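Methyl-accepting chemotaxis protein, putative (Geobacter sulfurreducens, PDB 3OOV) probably serves as a chemotaxis receptor, the crystallised part being a GAF domain, a module that in relatives senses small ligands or mediates protein contacts. Local coordinates at residues R10-I15 with I160-L165; E19-C24 with S50-V55; V37-A42 with G128-D133; I120-E125 with Q155-I160. One frame throughout, in Å; residues are numbered along the deposited sequence.

In the fold
All four contacts belong to a GAF-type fold, an antiparallel sheet of strand order 3-2-1-6-5-4 with helices 7-13, 17-31 and 143-167 packed together on one side. Interaction 1 joins the two ends of the chain, and the other three are nested inside its loop. Interaction 3 pairs the middle strands near the centre of the chain. About 8 Å away, centre to centre, interaction 2 lays helix 17-31 on strand 48-55; interaction 4, its centre about 13 Å from that of interaction 3, seats helix 143-167 on strand 115-122. Interactions 1 and 4 share Ile-160, their centres about 11 Å apart. Along the chain interaction 3 crosses both 2 and 4, tying early and late segments into one domain.

Interaction 1. Residues R10-I15 with I160-L165; sequences RIQKSI and IVRINL
Arg-162 reaches from its helix to the end of helix 7-13 and grips one carbonyl oxygen with both terminal nitrogens. NH1 donates to Ser-14 O at 3.0 Å, and NH2 meets the same Ser-14 O at 3.0 Å; each bond is bent to about 145°, as a fork closing on a single acceptor requires. That oxygen sits at the edge of the guanidinium, in its plane, where Ile-15 CG2 also lies. Were Arg-162 replaced by an alanine, Ser-14 O would probably lose both guanidinium donors, and the turn after helix 7-13 its polar tie to helix 143-167. Gln-12 O rests over one face of the guanidinium, 3.4 Å from Arg-162 NH2 but badly angled for a bond. The chain of Arg-162 leaves CB extended and bends at chi3 (62°), which turns the planar end back onto the loop. Next to it Ile-163 packs against Ile-15, its CG2 3.7 Å from Ile-15 O. Behind the gripped carbonyl, the Ser-14 hydroxyl is hydrogen-bonded to Glu-19 and to the backbone N of Asp-16. Ile-11 packs on Val-20, Cys-24 and Ala-159, so that helix 7-13 lies against both helix 17-31 and helix 143-167.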
loop_
_atom_site.group_PDB
_atom_site.type_symbol
_atom_site.label_atom_id
_atom_site.label_comp_id
_atom_site.label_asym_id
_atom_site.label_seq_id
_atom_site.Cartn_x
_atom_site.Cartn_y
_atom_site.Cartn_z
ATOM N N ARG A 10 20.481 20.613 -1.460
ATOM C CA ARG A 10 20.380 21.108 -2.837
ATOM C C ARG A 10 18.940 21.240 -3.360
ATOM O O ARG A 10 18.642 22.070 -4.210
ATOM C CB ARG A 10 21.221 20.240 -3.748
ATOM C CG ARG A 10 22.608 20.843 -3.868
ATOM C CD ARG A 10 23.718 19.826 -3.820
ATOM N NE ARG A 10 23.643 18.816 -4.856
ATOM C CZ ARG A 10 23.822 17.511 -4.623
ATOM N NH1 ARG A 10 24.105 17.092 -3.376
ATOM N NH2 ARG A 10 23.740 16.624 -5.624
ATOM N N ILE A 11 18.058 20.403 -2.826
ATOM C CA ILE A 11 16.643 20.455 -3.164
ATOM C C ILE A 11 16.159 21.851 -2.737
ATOM O O ILE A 11 15.671 22.642 -3.548
ATOM C CB ILE A 11 15.872 19.274 -2.492
ATOM C CG1 ILE A 11 16.207 17.978 -3.258
ATOM C CG2 ILE A 11 14.375 19.556 -2.412
ATOM C CD1 ILE A 11 15.740 16.687 -2.586
ATOM N N GLN A 12 16.394 22.121 -1.456
ATOM C CA GLN A 12 16.161 23.360 -0.758
ATOM C C GLN A 12 16.511 24.598 -1.594
ATOM O O GLN A 12 15.744 25.553 -1.659
ATOM C CB GLN A 12 17.007 23.285 0.508
ATOM C CG GLN A 12 16.439 23.916 1.789
ATOM C CD GLN A 12 15.118 23.302 2.306
ATOM O OE1 GLN A 12 15.111 22.643 3.353
ATOM N NE2 GLN A 12 13.994 23.568 1.604
ATOM N N LYS A 13 17.638 24.536 -2.289
ATOM C CA LYS A 13 18.165 25.671 -3.082
ATOM C C LYS A 13 17.501 25.857 -4.437
ATOM O O LYS A 13 17.659 26.885 -5.077
ATOM C CB LYS A 13 19.663 25.455 -3.288
ATOM C CG LYS A 13 20.581 26.199 -2.348
ATOM C CD LYS A 13 20.852 27.624 -2.981
ATOM C CE LYS A 13 22.305 28.079 -2.756
ATOM N NZ LYS A 13 23.324 27.198 -3.452
ATOM N N SER A 14 16.748 24.866 -4.895
ATOM C CA SER A 14 16.153 24.939 -6.229
ATOM C C SER A 14 14.740 25.521 -6.206
ATOM O O SER A 14 14.013 25.334 -5.239
ATOM C CB SER A 14 16.094 23.546 -6.867
ATOM O OG SER A 14 15.358 23.601 -8.073
ATOM N N ILE A 15 14.371 26.188 -7.283
ATOM C CA ILE A 15 13.020 26.690 -7.483
ATOM C C ILE A 15 12.493 26.191 -8.879
ATOM O O ILE A 15 11.609 26.793 -9.482
ATOM C CB ILE A 15 12.904 28.282 -7.247
ATOM C CG1 ILE A 15 13.842 29.059 -8.168
ATOM C CG2 ILE A 15 13.143 28.659 -5.748
ATOM C CD1 ILE A 15 13.365 30.500 -8.442
ATOM N N ILE A 160 7.586 20.770 -4.056
ATOM C CA ILE A 160 6.659 21.219 -5.078
ATOM C C ILE A 160 5.736 22.314 -4.483
ATOM O O ILE A 160 5.495 23.318 -5.105
ATOM C CB ILE A 160 5.893 20.054 -5.658
ATOM C CG1 ILE A 160 6.910 19.231 -6.480
ATOM C CG2 ILE A 160 4.641 20.563 -6.518
ATOM C CD1 ILE A 160 6.397 17.929 -6.966
ATOM N N VAL A 161 5.240 22.073 -3.273
ATOM C CA VAL A 161 4.391 23.008 -2.551
ATOM C C VAL A 161 5.117 24.350 -2.316
ATOM O O VAL A 161 4.561 25.408 -2.680
ATOM C CB VAL A 161 3.847 22.402 -1.242
ATOM C CG1 VAL A 161 3.216 23.485 -0.322
ATOM C CG2 VAL A 161 2.796 21.367 -1.562
ATOM N N ARG A 162 6.338 24.302 -1.752
ATOM C CA ARG A 162 7.171 25.498 -1.603
ATOM C C ARG A 162 7.329 26.227 -2.927
ATOM O O ARG A 162 7.124 27.433 -3.006
ATOM C CB ARG A 162 8.566 25.209 -1.012
ATOM C CG ARG A 162 9.571 26.407 -1.124
ATOM C CD ARG A 162 11.022 26.173 -0.445
ATOM N NE ARG A 162 11.797 25.064 -1.059
ATOM C CZ ARG A 162 12.326 25.090 -2.277
ATOM N NH1 ARG A 162 12.237 26.203 -3.000
ATOM N NH2 ARG A 162 12.940 23.999 -2.766
ATOM N N ILE A 163 7.687 25.512 -3.983
ATOM C CA ILE A 163 7.945 26.198 -5.225
ATOM C C ILE A 163 6.622 26.818 -5.753
ATOM O O ILE A 163 6.607 27.973 -6.221
ATOM C CB ILE A 163 8.612 25.290 -6.228
ATOM C CG1 ILE A 163 10.047 24.901 -5.786
ATOM C CG2 ILE A 163 8.587 25.893 -7.625
ATOM C CD1 ILE A 163 10.669 23.720 -6.638
ATOM N N ASN A 164 5.519 26.077 -5.639
ATOM C CA ASN A 164 4.256 26.585 -6.169
ATOM C C ASN A 164 3.769 27.842 -5.412
ATOM O O ASN A 164 3.328 28.801 -6.043
ATOM C CB ASN A 164 3.157 25.482 -6.237
ATOM C CG ASN A 164 3.404 24.448 -7.373
ATOM O OD1 ASN A 164 4.045 24.742 -8.387
ATOM N ND2 ASN A 164 2.824 23.255 -7.218
ATOM N N LEU A 165 3.860 27.788 -4.085
ATOM C CA LEU A 165 3.422 28.877 -3.186
ATOM C C LEU A 165 4.254 30.121 -3.530
ATOM O O LEU A 165 3.730 31.245 -3.597
ATOM C CB LEU A 165 3.390 28.452 -1.680
ATOM C CG LEU A 165 2.198 27.550 -1.180
ATOM C CD1 LEU A 165 1.866 26.431 -2.155
ATOM C CD2 LEU A 165 2.230 26.928 0.288
#

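Interaction 2. Residues E19-C24 with S50-V55; sequences EVLRLC and SFVAAV
The guanidinium of Arg-22 carries Glu-19 CA over one face, offset toward the rim, and holds a water at its edge, in plane, through which it reaches Val-52. The other flat group, the Phe-51 ring, has Ala-53 O at its edge, in plane, and meets Phe-60 edge-to-face on the other side of the strand. Arg-22 NH1 donates to the water at 2.6 Å, and the water donates to Val-52 O at 2.8 Å. The chain of Arg-22 bends at chi3 (-52°), folding the planar group back over its own helix, while its aliphatic part faces the strand. There Arg-22 CG lies 3.9 Å from Ala-53 CB, a methyl that also sits close to Arg-22 CA. Deeper in, the neighbouring Leu-21 meets Val-52 obliquely, branch against branch, with Leu-21 CD1 3.9 Å from Val-52 CG1. Val-52 and Ala-53 can both point at the helix because they form a classic beta bulge opposite Ile-39 of the neighbouring strand, where strict alternation would have turned one of them to the other side of the sheet. The helix axis passes 7.5 Å from the strand at a crossing angle of -33°, an approach that suits the single methyl of Ala-53 beneath Arg-22. Leu-21 continues inward to Met-41 and to Ala-156 of helix 143-167. The contact is thus apolar at its inner end and hydrated at its outer one, where the exposed arginine, probably charged, has a water and a glycerol nearby and the bulge carbonyl is supplied with a donor.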
loop_
_atom_site.group_PDB
_atom_site.type_symbol
_atom_site.label_atom_id
_atom_site.label_comp_id
_atom_site.label_asym_id
_atom_site.label_seq_id
_atom_site.Cartn_x
_atom_site.Cartn_y
_atom_site.Cartn_z
ATOM N N GLU A 19 14.021 20.012 -11.693
ATOM C CA GLU A 19 15.351 19.886 -11.116
ATOM C C GLU A 19 15.300 19.181 -9.747
ATOM O O GLU A 19 16.159 18.364 -9.426
ATOM C CB GLU A 19 15.993 21.268 -11.017
ATOM C CG GLU A 19 17.406 21.331 -10.534
ATOM C CD GLU A 19 17.929 22.777 -10.581
ATOM O OE1 GLU A 19 18.811 23.031 -11.442
ATOM O OE2 GLU A 19 17.420 23.648 -9.807
ATOM N N VAL A 20 14.287 19.499 -8.953
ATOM C CA VAL A 20 14.136 18.911 -7.651
ATOM C C VAL A 20 13.846 17.408 -7.798
ATOM O O VAL A 20 14.276 16.607 -6.975
ATOM C CB VAL A 20 12.980 19.541 -6.922
ATOM C CG1 VAL A 20 12.472 18.664 -5.750
ATOM C CG2 VAL A 20 13.370 20.972 -6.428
ATOM N N LEU A 21 13.090 17.058 -8.829
ATOM C CA LEU A 21 12.748 15.682 -9.115
ATOM C C LEU A 21 14.027 14.958 -9.581
ATOM O O LEU A 21 14.340 13.900 -9.050
ATOM C CB LEU A 21 11.645 15.630 -10.167
ATOM C CG LEU A 21 10.348 16.215 -9.576
ATOM C CD1 LEU A 21 9.249 16.221 -10.616
ATOM C CD2 LEU A 21 9.847 15.458 -8.314
ATOM N N ARG A 22 14.790 15.583 -10.476
ATOM C CA ARG A 22 16.028 14.976 -10.900
ATOM C C ARG A 22 16.989 14.686 -9.720
ATOM O O ARG A 22 17.513 13.568 -9.594
ATOM C CB ARG A 22 16.678 15.736 -12.067
ATOM C CG ARG A 22 15.932 15.565 -13.399
ATOM C CD ARG A 22 16.710 16.153 -14.598
ATOM N NE ARG A 22 17.111 17.536 -14.337
ATOM C CZ ARG A 22 16.448 18.635 -14.729
ATOM N NH1 ARG A 22 15.330 18.570 -15.455
ATOM N NH2 ARG A 22 16.923 19.828 -14.387
ATOM N N LEU A 23 17.116 15.637 -8.814
ATOM C CA LEU A 23 17.952 15.499 -7.613
ATOM C C LEU A 23 17.441 14.469 -6.637
ATOM O O LEU A 23 18.246 13.746 -5.995
ATOM C CB LEU A 23 18.022 16.817 -6.859
ATOM C CG LEU A 23 18.870 17.953 -7.415
ATOM C CD1 LEU A 23 18.395 19.311 -6.777
ATOM C CD2 LEU A 23 20.418 17.689 -7.134
ATOM N N CYS A 24 16.115 14.388 -6.481
ATOM C CA CYS A 24 15.564 13.264 -5.747
ATOM C C CYS A 24 15.973 11.906 -6.349
ATOM O O CYS A 24 16.240 10.948 -5.601
ATOM C CB CYS A 24 14.037 13.317 -5.711
ATOM S SG CYS A 24 13.411 14.485 -4.519
ATOM N N SER A 50 3.890 13.021 -17.599
ATOM C CA SER A 50 5.053 13.236 -18.353
ATOM C C SER A 50 6.301 12.675 -17.593
ATOM O O SER A 50 6.373 12.639 -16.356
ATOM C CB SER A 50 5.136 14.694 -18.824
ATOM O OG SER A 50 5.526 15.488 -17.755
ATOM N N PHE A 51 7.218 12.106 -18.350
ATOM C CA PHE A 51 8.325 11.394 -17.753
ATOM C C PHE A 51 9.410 12.449 -17.474
ATOM O O PHE A 51 9.973 12.975 -18.394
ATOM C CB PHE A 51 8.777 10.326 -18.745
ATOM C CG PHE A 51 9.449 9.071 -18.120
ATOM C CD1 PHE A 51 9.283 7.826 -18.723
ATOM C CD2 PHE A 51 10.280 9.160 -16.993
ATOM C CE1 PHE A 51 9.895 6.656 -18.176
ATOM C CE2 PHE A 51 10.892 8.010 -16.453
ATOM C CZ PHE A 51 10.754 6.792 -17.052
ATOM N N VAL A 52 9.693 12.744 -16.218
ATOM C CA VAL A 52 10.556 13.871 -15.822
ATOM C C VAL A 52 12.002 13.479 -15.476
ATOM O O VAL A 52 12.975 14.165 -15.882
ATOM C CB VAL A 52 9.903 14.661 -14.637
ATOM C CG1 VAL A 52 10.869 15.753 -14.093
ATOM C CG2 VAL A 52 8.594 15.299 -15.104
ATOM N N ALA A 53 12.153 12.380 -14.733
ATOM C CA ALA A 53 13.457 11.860 -14.346
ATOM C C ALA A 53 13.498 10.357 -14.507
ATOM O O ALA A 53 12.517 9.653 -14.264
ATOM C CB ALA A 53 13.833 12.280 -12.925
ATOM N N ALA A 54 14.647 9.881 -14.995
ATOM C CA ALA A 54 14.951 8.455 -15.172
ATOM C C ALA A 54 16.410 8.355 -14.862
ATOM O O ALA A 54 17.249 8.920 -15.554
ATOM C CB ALA A 54 14.685 7.995 -16.550
ATOM N N VAL A 55 16.727 7.766 -13.749
ATOM C CA VAL A 55 18.105 7.508 -13.454
ATOM C C VAL A 55 18.273 5.968 -13.523
ATOM O O VAL A 55 17.323 5.177 -13.211
ATOM C CB VAL A 55 18.445 8.202 -12.113
ATOM C CG1 VAL A 55 19.793 7.907 -11.694
ATOM C CG2 VAL A 55 18.379 9.728 -12.301
HETATM O O HOH W 1 13.639 16.844 -16.400
#

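Interaction 3. Residues V37-A42 with G128-D133; sequences VNILMA and GVFAVD. With GOL (glycerol), chain C.
Ile-39 and Phe-130 share a chi1 range (-53° and -81°) that sets CG1 and CG beside the backbone N. The two lie side by side from a non-hydrogen-bonded pair, and Ile-39 CG1 sits over the ring centre, 4.0 Å from the Phe-130 centroid and 10° off the normal, a CH-pi contact. Ile-39 CD1 adds a touch at 3.7 Å from Phe-130 CE2. Two hydrogen-bonded pairs of the antiparallel ladder join Asn-38 with Ala-131 and Leu-40 with Val-129; Ala-131 N reaches Asn-38 O at 2.8 Å, and Leu-40 CD1 packs 3.9 Å from Val-129 CG2. Gly-128 faces selenomethionine Met-41; a CB here would run into Leu-40 O and the selenium. Phe-130 also meets Ile-149 of helix 143-167. On the face of Asn-38 and Ala-131 a glycerol, probably from crystallisation, is bound: its O3 donates at 2.6 Å to Asp-133 OD2, itself salt-bridged to Arg-135, and takes a weak bond from Asn-38 ND2. Ala-109 O, weakly bonded to the same amide, Leu-110 O and Ser-112 N also bind the glycerol. The Ile-39/Phe-130 face is wholly apolar; the other is apolar at Leu-40 and Val-129 and turns polar toward Asn-38, consistent with the ligand-pocket side of GAF domains.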
loop_
_atom_site.group_PDB
_atom_site.type_symbol
_atom_site.label_atom_id
_atom_site.label_comp_id
_atom_site.label_asym_id
_atom_site.label_seq_id
_atom_site.Cartn_x
_atom_site.Cartn_y
_atom_site.Cartn_z
ATOM N N VAL A 37 15.301 4.619 -10.966
ATOM C CA VAL A 37 14.444 5.553 -10.266
ATOM C C VAL A 37 13.807 6.405 -11.336
ATOM O O VAL A 37 14.498 7.159 -12.064
ATOM C CB VAL A 37 15.166 6.426 -9.232
ATOM C CG1 VAL A 37 14.171 7.432 -8.560
ATOM C CG2 VAL A 37 15.816 5.512 -8.150
ATOM N N ASN A 38 12.508 6.204 -11.450
ATOM C CA ASN A 38 11.704 6.846 -12.484
ATOM C C ASN A 38 10.705 7.792 -11.802
ATOM O O ASN A 38 10.066 7.440 -10.771
ATOM C CB ASN A 38 11.028 5.830 -13.416
ATOM C CG ASN A 38 12.050 4.921 -14.112
ATOM O OD1 ASN A 38 12.934 5.399 -14.864
ATOM N ND2 ASN A 38 11.978 3.596 -13.821
ATOM N N ILE A 39 10.640 9.018 -12.296
ATOM C CA ILE A 39 9.672 9.970 -11.733
ATOM C C ILE A 39 8.821 10.593 -12.842
ATOM O O ILE A 39 9.352 11.149 -13.796
ATOM C CB ILE A 39 10.343 11.074 -10.900
ATOM C CG1 ILE A 39 11.243 10.471 -9.847
ATOM C CG2 ILE A 39 9.250 12.048 -10.243
ATOM C CD1 ILE A 39 12.123 11.563 -9.105
ATOM N N LEU A 40 7.504 10.452 -12.717
ATOM C CA LEU A 40 6.541 10.908 -13.716
ATOM C C LEU A 40 5.566 11.842 -13.033
ATOM O O LEU A 40 5.148 11.558 -11.887
ATOM C CB LEU A 40 5.790 9.744 -14.324
ATOM C CG LEU A 40 6.763 8.710 -14.990
ATOM C CD1 LEU A 40 7.007 7.541 -14.035
ATOM C CD2 LEU A 40 6.276 8.158 -16.341
HETATM N N MSE A 41 5.240 12.951 -13.712
HETATM C CA MSE A 41 4.357 14.021 -13.178
HETATM C C MSE A 41 3.097 14.168 -14.033
HETATM O O MSE A 41 3.177 14.154 -15.285
HETATM C CB MSE A 41 5.138 15.334 -13.123
HETATM C CG MSE A 41 6.311 15.211 -12.127
HETATM SE SE MSE A 41 5.664 15.125 -10.216
HETATM C CE MSE A 41 4.919 16.871 -10.190
ATOM N N ALA A 42 1.933 14.186 -13.383
ATOM C CA ALA A 42 0.664 14.372 -14.130
ATOM C C ALA A 42 0.626 15.735 -14.824
ATOM O O ALA A 42 1.164 16.748 -14.281
ATOM C CB ALA A 42 -0.506 14.288 -13.160
ATOM N N GLY A 128 1.892 12.888 -9.092
ATOM C CA GLY A 128 2.832 12.131 -9.926
ATOM C C GLY A 128 3.231 10.868 -9.161
ATOM O O GLY A 128 2.627 10.607 -8.151
ATOM N N VAL A 129 4.268 10.145 -9.607
ATOM C CA VAL A 129 4.727 8.888 -9.022
ATOM C C VAL A 129 6.255 8.731 -9.056
ATOM O O VAL A 129 6.952 9.202 -10.001
ATOM C CB VAL A 129 4.039 7.580 -9.686
ATOM C CG1 VAL A 129 2.506 7.592 -9.582
ATOM C CG2 VAL A 129 4.403 7.414 -11.151
ATOM N N PHE A 130 6.782 8.044 -8.035
ATOM C CA PHE A 130 8.100 7.398 -8.136
ATOM C C PHE A 130 7.871 5.958 -8.517
ATOM O O PHE A 130 7.061 5.289 -7.904
ATOM C CB PHE A 130 8.786 7.399 -6.788
ATOM C CG PHE A 130 9.440 8.661 -6.448
ATOM C CD1 PHE A 130 8.697 9.834 -6.289
ATOM C CD2 PHE A 130 10.822 8.694 -6.241
ATOM C CE1 PHE A 130 9.317 11.051 -5.927
ATOM C CE2 PHE A 130 11.469 9.893 -5.883
ATOM C CZ PHE A 130 10.723 11.088 -5.709
ATOM N N ALA A 131 8.556 5.465 -9.547
ATOM C CA ALA A 131 8.541 4.024 -9.862
ATOM C C ALA A 131 10.009 3.587 -9.691
ATOM O O ALA A 131 10.891 4.105 -10.377
ATOM C CB ALA A 131 8.074 3.817 -11.333
ATOM N N VAL A 132 10.268 2.619 -8.814
ATOM C CA VAL A 132 11.624 2.264 -8.416
ATOM C C VAL A 132 11.808 0.729 -8.545
ATOM O O VAL A 132 10.867 -0.051 -8.264
ATOM C CB VAL A 132 11.999 2.726 -6.988
ATOM C CG1 VAL A 132 13.493 2.345 -6.616
ATOM C CG2 VAL A 132 11.866 4.248 -6.816
ATOM N N ASP A 133 12.985 0.311 -9.043
ATOM C CA ASP A 133 13.312 -1.108 -9.128
ATOM C C ASP A 133 14.810 -1.388 -9.016
ATOM O O ASP A 133 15.639 -0.500 -9.266
ATOM C CB ASP A 133 12.701 -1.786 -10.362
ATOM C CG ASP A 133 13.455 -1.465 -11.628
ATOM O OD1 ASP A 133 14.544 -2.081 -11.796
ATOM O OD2 ASP A 133 13.010 -0.572 -12.439
HETATM C C1 GOL C . 8.138 -0.342 -13.195
HETATM O O1 GOL C . 7.278 0.053 -14.235
HETATM C C2 GOL C . 9.425 0.420 -13.438
HETATM O O2 GOL C . 10.183 -0.293 -14.428
HETATM C C3 GOL C . 10.124 0.444 -12.101
HETATM O O3 GOL C . 11.250 1.298 -12.128
#

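Interaction 4. Residues I120-E125 with Q155-I160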
loop_
_atom_site.group_PDB
_atom_site.type_symbol
_atom_site.label_atom_id
_atom_site.label_comp_id
_atom_site.label_asym_id
_atom_site.label_seq_id
_atom_site.Cartn_x
_atom_site.Cartn_y
_atom_site.Cartn_z
ATOM N N ILE A 120 3.232 10.626 -5.409
ATOM C CA ILE A 120 3.689 11.892 -4.835
ATOM C C ILE A 120 2.395 12.645 -4.516
ATOM O O ILE A 120 1.577 12.868 -5.391
ATOM C CB ILE A 120 4.533 12.679 -5.858
ATOM C CG1 ILE A 120 5.805 11.840 -6.234
ATOM C CG2 ILE A 120 4.867 14.119 -5.267
ATOM C CD1 ILE A 120 6.439 12.236 -7.577
ATOM N N VAL A 121 2.174 12.994 -3.261
ATOM C CA VAL A 121 0.837 13.429 -2.876
ATOM C C VAL A 121 0.969 14.811 -2.328
ATOM O O VAL A 121 1.802 15.084 -1.438
ATOM C CB VAL A 121 0.155 12.474 -1.818
ATOM C CG1 VAL A 121 -1.214 13.045 -1.353
ATOM C CG2 VAL A 121 -0.044 11.039 -2.392
ATOM N N VAL A 122 0.166 15.712 -2.889
ATOM C CA VAL A 122 0.067 17.086 -2.371
ATOM C C VAL A 122 -1.387 17.343 -1.936
ATOM O O VAL A 122 -2.320 17.122 -2.700
ATOM C CB VAL A 122 0.633 18.099 -3.407
ATOM C CG1 VAL A 122 -0.005 19.499 -3.239
ATOM C CG2 VAL A 122 2.151 18.149 -3.292
ATOM N N LYS A 123 -1.559 17.693 -0.665
ATOM C CA LYS A 123 -2.865 17.995 -0.068
ATOM C C LYS A 123 -3.967 16.985 -0.416
ATOM O O LYS A 123 -5.053 17.354 -0.893
ATOM C CB LYS A 123 -3.309 19.450 -0.376
ATOM C CG LYS A 123 -2.900 20.469 0.746
ATOM C CD LYS A 123 -1.619 21.302 0.465
ATOM C CE LYS A 123 -1.961 22.719 -0.112
ATOM N NZ LYS A 123 -0.769 23.526 -0.675
ATOM N N GLY A 124 -3.677 15.708 -0.197
ATOM C CA GLY A 124 -4.650 14.678 -0.521
ATOM C C GLY A 124 -4.870 14.354 -1.997
ATOM O O GLY A 124 -5.762 13.552 -2.318
ATOM N N GLU A 125 -4.071 14.937 -2.906
ATOM C CA GLU A 125 -4.159 14.496 -4.322
ATOM C C GLU A 125 -2.792 14.042 -4.871
ATOM O O GLU A 125 -1.763 14.675 -4.571
ATOM C CB GLU A 125 -4.781 15.592 -5.232
ATOM C CG GLU A 125 -5.536 16.698 -4.466
ATOM C CD GLU A 125 -6.924 17.018 -5.023
ATOM O OE1 GLU A 125 -7.858 16.198 -4.786
ATOM O OE2 GLU A 125 -7.095 18.094 -5.673
ATOM N N GLN A 155 9.753 14.576 0.483
ATOM C CA GLN A 155 10.600 15.709 0.034
ATOM C C GLN A 155 10.232 16.336 -1.324
ATOM O O GLN A 155 10.239 17.578 -1.502
ATOM C CB GLN A 155 12.099 15.295 -0.024
ATOM C CG GLN A 155 12.641 14.671 1.324
ATOM C CD GLN A 155 12.295 15.542 2.579
ATOM O OE1 GLN A 155 12.657 16.740 2.653
ATOM N NE2 GLN A 155 11.585 14.928 3.562
ATOM N N ALA A 156 10.005 15.521 -2.340
ATOM C CA ALA A 156 9.552 16.092 -3.625
ATOM C C ALA A 156 8.242 16.899 -3.382
ATOM O O ALA A 156 8.122 17.995 -3.846
ATOM C CB ALA A 156 9.313 15.022 -4.652
ATOM N N SER A 157 7.284 16.311 -2.683
ATOM C CA SER A 157 5.939 16.891 -2.476
ATOM C C SER A 157 6.039 18.240 -1.679
ATOM O O SER A 157 5.614 19.299 -2.157
ATOM C CB SER A 157 5.074 15.857 -1.730
ATOM O OG SER A 157 3.924 16.485 -1.224
ATOM N N SER A 158 6.686 18.221 -0.514
ATOM C CA SER A 158 7.062 19.510 0.189
ATOM C C SER A 158 7.695 20.577 -0.683
ATOM O O SER A 158 7.335 21.750 -0.603
ATOM C CB SER A 158 8.055 19.252 1.327
ATOM O OG SER A 158 7.393 18.491 2.293
ATOM N N ALA A 159 8.651 20.185 -1.515
ATOM C CA ALA A 159 9.326 21.147 -2.332
ATOM C C ALA A 159 8.439 21.645 -3.509
ATOM O O ALA A 159 8.561 22.799 -3.956
ATOM C CB ALA A 159 10.601 20.583 -2.856
ATOM N N ILE A 160 7.586 20.770 -4.056
ATOM C CA ILE A 160 6.659 21.219 -5.078
ATOM C C ILE A 160 5.736 22.314 -4.483
ATOM O O ILE A 160 5.495 23.318 -5.105
ATOM C CB ILE A 160 5.893 20.054 -5.658
ATOM C CG1 ILE A 160 6.910 19.231 -6.480
ATOM C CG2 ILE A 160 4.641 20.563 -6.518
ATOM C CD1 ILE A 160 6.397 17.929 -6.966
#
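Ser-157 points its hydroxyl across at the strand, between Val-121 and Val-122; chi1 of 165° sets OG opposite the backbone N and swings it there. It donates to Val-121 O at 2.6 Å, short and from above the carbonyl plane, 39° out of it. The hydroxyl oxygen itself also packs against a methyl, Val-122 CG2 lying 3.2 Å from Ser-157 OG. On the other flank of the serine, Ile-120 brings its CG2 branch to 3.9 Å from Ser-157 CB and also approaches Ile-160 CD1, at 4.4 Å. Ile-120 and Val-122, two apart on the strand, thus point the same way and straddle the serine, while the Val-121 side chain points away and offers its carbonyl instead. The strand belongs to a beta hairpin closed by a type I' turn from Val-122 to Glu-125, with Lys-123 and Gly-124 at its corners, and helix 143-167 of the GAF fold crosses it at -36°, its axis 7.6 Å away. Replacing Ser-157 by an alanine would probably leave Val-121 O without this donor and open a small gap beside Val-122 CG2. Ile-160 goes on to pack on Ile-127 and Met-41, and Val-122 on Val-161, one turn further along the helix.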